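PDB 2R0B: Serine/threonine/tyrosine-interacting protein from Homo sapiens, which acts as a catalytically inactive phosphatase that holds ERK1/ERK2 in the nucleus and binds the F-box of FBXW7, blocking its assembly into the SCF ubiquitin ligase. Local coordinates for residues A[16-21]-A[46-51]; A[78-83]-A[109-114]; A[125-128]-A[133-136]. All coordinates share one frame; numbering follows the deposited sequence. Where two conformers were deposited one is given.

Interaction 1: residues A[16-21]-A[46-51]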
loop_
_atom_site.group_PDB
_atom_site.type_symbol
_atom_site.label_atom_id
_atom_site.label_comp_id
_atom_site.label_asym_id
_atom_site.label_seq_id
_atom_site.Cartn_x
_atom_site.Cartn_y
_atom_site.Cartn_z
ATOM N N GLY A 16 1.150 4.554 4.691
ATOM C CA GLY A 16 2.034 5.012 5.768
ATOM C C GLY A 16 3.393 4.338 5.723
ATOM O O GLY A 16 3.588 3.420 4.945
ATOM N N PRO A 17 4.331 4.803 6.564
ATOM C CA PRO A 17 5.614 4.162 6.799
ATOM C C PRO A 17 5.402 3.011 7.801
ATOM O O PRO A 17 4.307 2.840 8.347
ATOM C CB PRO A 17 6.445 5.282 7.442
ATOM C CG PRO A 17 5.403 6.041 8.271
ATOM C CD PRO A 17 4.147 6.000 7.417
ATOM N N TYR A 18 6.441 2.251 8.103
ATOM C CA TYR A 18 6.248 1.162 9.033
ATOM C C TYR A 18 5.811 1.650 10.435
ATOM O O TYR A 18 5.125 0.921 11.180
ATOM C CB TYR A 18 7.508 0.287 9.095
ATOM C CG TYR A 18 8.561 0.874 10.007
ATOM C CD1 TYR A 18 9.542 1.725 9.509
ATOM C CD2 TYR A 18 8.539 0.605 11.374
ATOM C CE1 TYR A 18 10.521 2.289 10.353
ATOM C CE2 TYR A 18 9.498 1.170 12.219
ATOM C CZ TYR A 18 10.465 2.003 11.714
ATOM O OH TYR A 18 11.391 2.544 12.577
ATOM N N SER A 19 6.222 2.872 10.793
ATOM C CA SER A 19 5.960 3.387 12.141
ATOM C C SER A 19 4.465 3.486 12.430
ATOM O O SER A 19 4.063 3.504 13.590
ATOM C CB SER A 19 6.687 4.727 12.382
ATOM O OG SER A 19 5.889 5.851 12.057
ATOM N N SER A 20 3.642 3.511 11.385
ATOM C CA SER A 20 2.188 3.617 11.605
ATOM C C SER A 20 1.508 2.354 12.133
ATOM O O SER A 20 0.352 2.403 12.558
ATOM C CB SER A 20 1.475 4.149 10.358
ATOM O OG SER A 20 1.615 3.293 9.258
ATOM N N ALA A 21 2.210 1.223 12.111
ATOM C CA ALA A 21 1.618 -0.027 12.535
ATOM C C ALA A 21 2.411 -0.690 13.678
ATOM O O ALA A 21 2.298 -1.891 13.905
ATOM C CB ALA A 21 1.450 -0.967 11.331
ATOM N N ALA A 46 12.708 -7.587 8.108
ATOM C CA ALA A 46 11.671 -8.228 8.926
ATOM C C ALA A 46 11.908 -8.173 10.456
ATOM O O ALA A 46 10.990 -8.419 11.235
ATOM C CB ALA A 46 11.387 -9.671 8.429
ATOM N N ASN A 47 13.112 -7.783 10.877
ATOM C CA ASN A 47 13.357 -7.485 12.306
ATOM C C ASN A 47 12.589 -6.271 12.832
ATOM O O ASN A 47 12.242 -6.221 14.015
ATOM C CB ASN A 47 14.862 -7.333 12.635
ATOM C CG ASN A 47 15.601 -6.323 11.730
ATOM O OD1 ASN A 47 15.255 -6.129 10.554
ATOM N ND2 ASN A 47 16.657 -5.704 12.275
ATOM N N PHE A 48 12.345 -5.275 11.981
ATOM C CA PHE A 48 11.633 -4.090 12.446
ATOM C C PHE A 48 10.331 -3.802 11.695
ATOM O O PHE A 48 9.549 -2.964 12.137
ATOM C CB PHE A 48 12.539 -2.848 12.493
ATOM C CG PHE A 48 12.979 -2.341 11.140
ATOM C CD1 PHE A 48 12.396 -1.226 10.587
ATOM C CD2 PHE A 48 14.027 -2.939 10.461
ATOM C CE1 PHE A 48 12.811 -0.706 9.380
ATOM C CE2 PHE A 48 14.459 -2.437 9.224
ATOM C CZ PHE A 48 13.844 -1.314 8.670
ATOM N N ILE A 49 10.104 -4.495 10.576
ATOM C CA ILE A 49 8.870 -4.338 9.813
ATOM C C ILE A 49 8.150 -5.692 9.755
ATOM O O ILE A 49 8.554 -6.607 9.023
ATOM C CB ILE A 49 9.078 -3.806 8.392
ATOM C CG1 ILE A 49 9.898 -2.526 8.372
ATOM C CG2 ILE A 49 7.712 -3.503 7.726
ATOM C CD1 ILE A 49 10.248 -2.089 6.976
ATOM N N LYS A 50 7.078 -5.793 10.521
ATOM C CA LYS A 50 6.402 -7.065 10.731
ATOM C C LYS A 50 4.996 -6.858 11.302
ATOM O O LYS A 50 4.678 -5.776 11.795
ATOM C CB LYS A 50 7.235 -7.916 11.697
ATOM C CG LYS A 50 7.090 -7.491 13.151
ATOM C CD LYS A 50 7.954 -8.334 14.064
ATOM C CE LYS A 50 9.271 -7.668 14.369
ATOM N NZ LYS A 50 9.146 -6.625 15.455
ATOM N N PRO A 51 4.136 -7.881 11.219
ATOM C CA PRO A 51 2.824 -7.752 11.877
ATOM C C PRO A 51 2.974 -7.643 13.388
ATOM O O PRO A 51 3.656 -8.480 14.010
ATOM C CB PRO A 51 2.122 -9.054 11.496
ATOM C CG PRO A 51 2.779 -9.480 10.265
ATOM C CD PRO A 51 4.222 -9.142 10.459
#
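Phe48 sets the edge of its ring against the face of Tyr18, a T-shaped pair with ring planes at 82° and centroids 5.2 Å apart. The pair joins two loops at the end of the central sheet of this dual-specificity phosphatase fold: the one after strand 13-16 and the one between strands 36-41 and 58-63. Phe48 CD1 stands over the middle of the tyrosine ring, and its neighbour CE1 lies 3.9 Å from Tyr18 CE1, so one C-C side of the phenyl group faces the phenol. On the same side of the phenol, the backbone also takes part, with Phe48 O 3.8 Å from Tyr18 CD2. Nearer the main chain, Ile49 covers the root of the phenol: its CG1 comes within 3.8 Å of Tyr18 CB, while CG2 of the same isoleucine lies 4.0 Å from that CB. With chi1 at -53°, CG2 lies anti to the backbone N and CG1 beside it, and both branches face Tyr18 CB.

In the second shell, Tyr18, Phe48 and Ile49 all touch Asn98, in the loop after strand 93-96 that corresponds to the phosphate-binding signature loop of active relatives. Ile49 also reaches His96 on that strand and Cys39 and Arg41 on strand 36-41, which places it between the loop pair and the sheet. The 46-51 loop runs on to the FBXW7-binding motif Phe53-Gln55, and Gln54 NE2 of that motif hydrogen-bonds to Pro51 O. Tyr18 itself opens a short 3-10 turn whose start is held at Pro17 O, which accepts two hydrogen bonds from one residue, from Ser20 N at 3.2 Å and from Ser20 OG at 2.9 Å, the hydroxyl approaching at a C=O...O angle of 161°.

Interaction 2: residues A[78-83]-A[109-114]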
loop_
_atom_site.group_PDB
_atom_site.type_symbol
_atom_site.label_atom_id
_atom_site.label_comp_id
_atom_site.label_asym_id
_atom_site.label_seq_id
_atom_site.Cartn_x
_atom_site.Cartn_y
_atom_site.Cartn_z
ATOM N N MET A 78 -3.498 -9.714 -6.344
ATOM C CA MET A 78 -3.599 -10.143 -4.949
ATOM C C MET A 78 -4.014 -8.972 -4.063
ATOM O O MET A 78 -4.922 -9.072 -3.238
ATOM C CB MET A 78 -2.228 -10.706 -4.510
ATOM C CG MET A 78 -2.069 -11.146 -3.037
ATOM S SD MET A 78 -0.452 -11.919 -2.661
ATOM C CE MET A 78 -0.254 -13.137 -3.967
ATOM N N THR A 79 -3.316 -7.847 -4.224
ATOM C CA THR A 79 -3.581 -6.713 -3.334
ATOM C C THR A 79 -4.909 -6.035 -3.651
ATOM O O THR A 79 -5.605 -5.586 -2.739
ATOM C CB THR A 79 -2.420 -5.707 -3.297
ATOM O OG1 THR A 79 -2.212 -5.176 -4.607
ATOM C CG2 THR A 79 -1.152 -6.424 -2.806
ATOM N N LYS A 80 -5.278 -6.001 -4.928
ATOM C CA LYS A 80 -6.592 -5.487 -5.338
ATOM C C LYS A 80 -7.727 -6.307 -4.687
ATOM O O LYS A 80 -8.669 -5.740 -4.124
ATOM C CB LYS A 80 -6.704 -5.500 -6.868
ATOM C CG LYS A 80 -8.128 -5.343 -7.479
ATOM C CD LYS A 80 -8.674 -3.929 -7.446
ATOM C CE LYS A 80 -10.015 -3.821 -8.221
ATOM N NZ LYS A 80 -10.932 -2.811 -7.596
ATOM N N GLU A 81 -7.606 -7.634 -4.747
ATOM C CA GLU A 81 -8.561 -8.557 -4.113
ATOM C C GLU A 81 -8.632 -8.326 -2.595
ATOM O O GLU A 81 -9.723 -8.236 -2.026
ATOM C CB GLU A 81 -8.186 -10.011 -4.472
ATOM C CG GLU A 81 -8.905 -11.108 -3.687
ATOM C CD GLU A 81 -8.436 -12.506 -4.084
ATOM O OE1 GLU A 81 -7.208 -12.764 -4.084
ATOM O OE2 GLU A 81 -9.309 -13.349 -4.404
ATOM N N PHE A 82 -7.473 -8.157 -1.966
ATOM C CA PHE A 82 -7.381 -8.000 -0.519
ATOM C C PHE A 82 -8.067 -6.700 -0.073
ATOM O O PHE A 82 -8.900 -6.697 0.859
ATOM C CB PHE A 82 -5.900 -8.035 -0.101
ATOM C CG PHE A 82 -5.664 -7.948 1.401
ATOM C CD1 PHE A 82 -5.764 -9.072 2.204
ATOM C CD2 PHE A 82 -5.261 -6.758 1.983
ATOM C CE1 PHE A 82 -5.530 -9.018 3.561
ATOM C CE2 PHE A 82 -4.994 -6.685 3.349
ATOM C CZ PHE A 82 -5.126 -7.825 4.138
ATOM N N ILE A 83 -7.758 -5.622 -0.788
ATOM C CA ILE A 83 -8.320 -4.326 -0.488
ATOM C C ILE A 83 -9.807 -4.317 -0.785
ATOM O O ILE A 83 -10.570 -3.849 0.049
ATOM C CB ILE A 83 -7.622 -3.197 -1.247
ATOM C CG1 ILE A 83 -6.186 -2.998 -0.697
ATOM C CG2 ILE A 83 -8.406 -1.890 -1.111
ATOM C CD1 ILE A 83 -5.266 -2.230 -1.643
ATOM N N ILE A 109 -1.208 3.093 -5.679
ATOM C CA ILE A 109 -1.442 3.647 -7.027
ATOM C C ILE A 109 -2.082 2.605 -7.939
ATOM O O ILE A 109 -2.960 2.929 -8.726
ATOM C CB ILE A 109 -0.160 4.295 -7.630
ATOM C CG1 ILE A 109 0.132 5.614 -6.863
ATOM C CG2 ILE A 109 -0.308 4.519 -9.176
ATOM C CD1 ILE A 109 1.582 6.153 -6.919
ATOM N N ALA A 110 -1.645 1.354 -7.844
ATOM C CA ALA A 110 -2.215 0.321 -8.699
ATOM C C ALA A 110 -3.709 0.170 -8.426
ATOM O O ALA A 110 -4.509 0.069 -9.356
ATOM C CB ALA A 110 -1.504 -1.005 -8.467
ATOM N N TYR A 111 -4.063 0.179 -7.138
ATOM C CA TYR A 111 -5.445 0.055 -6.720
ATOM C C TYR A 111 -6.243 1.225 -7.289
ATOM O O TYR A 111 -7.339 1.027 -7.817
ATOM C CB TYR A 111 -5.570 -0.029 -5.182
ATOM C CG TYR A 111 -7.013 -0.121 -4.760
ATOM C CD1 TYR A 111 -7.704 -1.342 -4.802
ATOM C CD2 TYR A 111 -7.721 1.029 -4.431
ATOM C CE1 TYR A 111 -9.054 -1.415 -4.454
ATOM C CE2 TYR A 111 -9.068 0.971 -4.094
ATOM C CZ TYR A 111 -9.719 -0.243 -4.099
ATOM O OH TYR A 111 -11.056 -0.237 -3.789
ATOM N N ILE A 112 -5.677 2.427 -7.205
ATOM C CA ILE A 112 -6.399 3.644 -7.651
ATOM C C ILE A 112 -6.585 3.677 -9.162
ATOM O O ILE A 112 -7.682 3.982 -9.663
ATOM C CB ILE A 112 -5.688 4.926 -7.191
ATOM C CG1 ILE A 112 -5.823 5.071 -5.692
ATOM C CG2 ILE A 112 -6.264 6.184 -7.955
ATOM C CD1 ILE A 112 -4.879 6.100 -5.085
ATOM N N MET A 113 -5.534 3.309 -9.896
ATOM C CA MET A 113 -5.614 3.251 -11.357
ATOM C C MET A 113 -6.736 2.336 -11.858
ATOM O O MET A 113 -7.581 2.745 -12.683
ATOM C CB MET A 113 -4.260 2.807 -11.951
ATOM C CG MET A 113 -3.151 3.864 -11.812
ATOM S SD MET A 113 -1.531 3.268 -12.370
ATOM C CE MET A 113 -1.911 2.844 -14.095
ATOM N N GLU A 114 -6.753 1.104 -11.356
ATOM C CA GLU A 114 -7.737 0.141 -11.801
ATOM C C GLU A 114 -9.159 0.467 -11.359
ATOM O O GLU A 114 -10.107 0.335 -12.142
ATOM C CB GLU A 114 -7.360 -1.254 -11.331
ATOM C CG GLU A 114 -8.230 -2.292 -11.974
ATOM C CD GLU A 114 -7.696 -3.683 -11.849
ATOM O OE1 GLU A 114 -6.767 -3.932 -11.029
ATOM O OE2 GLU A 114 -8.234 -4.538 -12.587
#
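Lys80 is the first residue of 78-83 to meet the second helix, laying its aliphatic chain across Tyr111 with CD 3.8 Å from Tyr111 CD1. A bend at chi2 (76°) turns the chain toward the ring, and its ammonium group continues to Thr115 OG1 and a salt bridge with Asp84. Glu114 flanks the same methylenes: its OE1 is 4.1 Å from Lys80 CG and is hydrogen-bonded to Tyr147 OH. With Lys80 NZ 5.5 Å from that OE1, the opposite charges probably attract without forming a salt bridge.

One turn on, Ile83 makes the closest approach. Its CG2 methyl sits over one face of the Tyr111 ring, 3.7 Å from the centroid, a CH-pi contact displaced toward the rim, where CG2 is 3.4 Å from Tyr111 CE1. The CD1 methyl of Ile83 sits by the root of the ring, 4.1 Å from Tyr111 CG.

The axes of segments 78-83 and 109-114 approach to 9.8 Å and cross at -76°. Helix 76-88 rests through Thr79 and Ile83 on strand 36-41 and through Met78 and Phe82 on strand 58-63, whereas helix 103-116 packs against helices 120-130 and 138-152.

Interaction 3: residues A[125-128]-A[133-136]; sequences AYVQ and CINP
Ile134 points from its loop at Val127 and Gln128, two residues near the end of helix 120-130. At its CB the side chain divides. The CG2 branch, anti to the carbonyl carbon, passes 4.2 Å from Val127 CG1. CG1 takes the place between the backbone N and the carbonyl carbon (chi1 71°), which carries it over the helix backbone, 3.9 Å from Gln128 CA. From there CD1 runs on to the helix, its methyl 3.8 Å from Gln128 N. The same CD1 comes up to Val127, 3.5 Å from Val127 CG1 and 3.7 Å from Val127 CB, the two side chains crossing at about a right angle.

This loop joins helices 120-130 and 138-152 in the helical layer of the phosphatase fold, and Pro136 opens a Pro-Asn-Ala-Gly-Phe run, a form of the Pro-Asn-x-Gly-Phe pattern seen in many dual-specificity phosphatases. Asn135 makes a backbone hydrogen bond with Ile101, in the loop that corresponds to the signature loop of active enzymes. Ala105 and Ile109 of helix 103-116 and Phe124 also pack on Ile134.

Beside the apolar core, the polar link across the contact goes through one water. Gln128 extends its chain to bring NE2 2.9 Å from that water, donating to it, and the water in turn donates to Ile134 O at 2.6 Å.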
loop_
_atom_site.group_PDB
_atom_site.type_symbol
_atom_site.label_atom_id
_atom_site.label_comp_id
_atom_site.label_asym_id
_atom_site.label_seq_id
_atom_site.Cartn_x
_atom_site.Cartn_y
_atom_site.Cartn_z
ATOM N N ALA A 125 -0.256 11.923 -9.138
ATOM C CA ALA A 125 -0.523 13.287 -8.651
ATOM C C ALA A 125 -1.542 13.337 -7.498
ATOM O O ALA A 125 -1.396 14.106 -6.538
ATOM C CB ALA A 125 -0.957 14.187 -9.826
ATOM N N TYR A 126 -2.568 12.503 -7.595
ATOM C CA TYR A 126 -3.634 12.447 -6.608
ATOM C C TYR A 126 -3.043 12.008 -5.267
ATOM O O TYR A 126 -3.330 12.581 -4.206
ATOM C CB TYR A 126 -4.740 11.482 -7.087
ATOM C CG TYR A 126 -5.765 11.262 -6.035
ATOM C CD1 TYR A 126 -6.926 12.027 -6.011
ATOM C CD2 TYR A 126 -5.564 10.319 -5.014
ATOM C CE1 TYR A 126 -7.872 11.844 -5.022
ATOM C CE2 TYR A 126 -6.503 10.133 -4.009
ATOM C CZ TYR A 126 -7.648 10.886 -4.016
ATOM O OH TYR A 126 -8.572 10.717 -3.012
ATOM N N VAL A 127 -2.204 10.982 -5.311
ATOM C CA VAL A 127 -1.633 10.458 -4.071
ATOM C C VAL A 127 -0.593 11.414 -3.498
ATOM O O VAL A 127 -0.550 11.621 -2.295
ATOM C CB VAL A 127 -1.070 9.022 -4.239
ATOM C CG1 VAL A 127 -0.390 8.521 -2.940
ATOM C CG2 VAL A 127 -2.152 8.099 -4.649
ATOM N N GLN A 128 0.217 12.018 -4.367
ATOM C CA GLN A 128 1.240 12.977 -3.951
ATOM C C GLN A 128 0.620 14.170 -3.199
ATOM O O GLN A 128 1.212 14.715 -2.252
ATOM C CB GLN A 128 1.986 13.456 -5.197
ATOM C CG GLN A 128 3.227 14.280 -4.946
ATOM C CD GLN A 128 3.851 14.751 -6.259
ATOM O OE1 GLN A 128 3.162 15.288 -7.145
ATOM N NE2 GLN A 128 5.154 14.556 -6.391
ATOM N N CYS A 133 5.609 12.896 0.018
ATOM C CA CYS A 133 6.927 12.329 -0.147
ATOM C C CYS A 133 6.972 11.132 -1.107
ATOM O O CYS A 133 8.064 10.576 -1.329
ATOM C CB CYS A 133 7.493 11.943 1.229
ATOM S SG CYS A 133 6.561 10.657 2.042
ATOM N N ILE A 134 5.830 10.751 -1.708
ATOM C CA ILE A 134 5.831 9.527 -2.542
ATOM C C ILE A 134 6.661 9.619 -3.819
ATOM O O ILE A 134 6.749 10.683 -4.471
ATOM C CB ILE A 134 4.397 8.946 -2.852
ATOM C CG1 ILE A 134 3.630 9.838 -3.826
ATOM C CG2 ILE A 134 3.632 8.705 -1.581
ATOM C CD1 ILE A 134 2.602 9.081 -4.715
ATOM N N ASN A 135 7.275 8.491 -4.173
ATOM C CA ASN A 135 8.208 8.447 -5.288
ATOM C C ASN A 135 8.494 6.991 -5.688
ATOM O O ASN A 135 9.555 6.455 -5.375
ATOM C CB ASN A 135 9.474 9.237 -4.910
ATOM C CG ASN A 135 10.469 9.383 -6.048
ATOM O OD1 ASN A 135 10.133 9.340 -7.244
ATOM N ND2 ASN A 135 11.721 9.562 -5.672
ATOM N N PRO A 136 7.536 6.337 -6.384
ATOM C CA PRO A 136 7.848 4.976 -6.817
ATOM C C PRO A 136 9.068 4.996 -7.743
ATOM O O PRO A 136 9.218 5.922 -8.570
ATOM C CB PRO A 136 6.587 4.547 -7.589
ATOM C CG PRO A 136 5.514 5.450 -7.125
ATOM C CD PRO A 136 6.200 6.755 -6.848
HETATM O O HOH W 1 6.667 13.277 -4.324
#

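The three contacts follow one another along the chain, all within the dual-specificity phosphatase domain. Interaction 1 lies at the end of the mixed sheet, between loops that follow strands 13-16 and 36-41. Interaction 2 is on the other side of the chain's centre, about 20 Å away between centres. Interaction 3, also about 20 Å from interaction 1, is about 16 Å from interaction 2 but touches it: Ile112 CD1 meets Val127 CG2 at 3.4 Å, and Ile109 CD1 meets Ile134 CD1 at 3.8 Å. Helices 76-88, 103-116 and 120-130 thus pack in continuous succession, while interactions 1 and 3 approach the signature-type loop after strand 93-96 through Asn98 and Ile101.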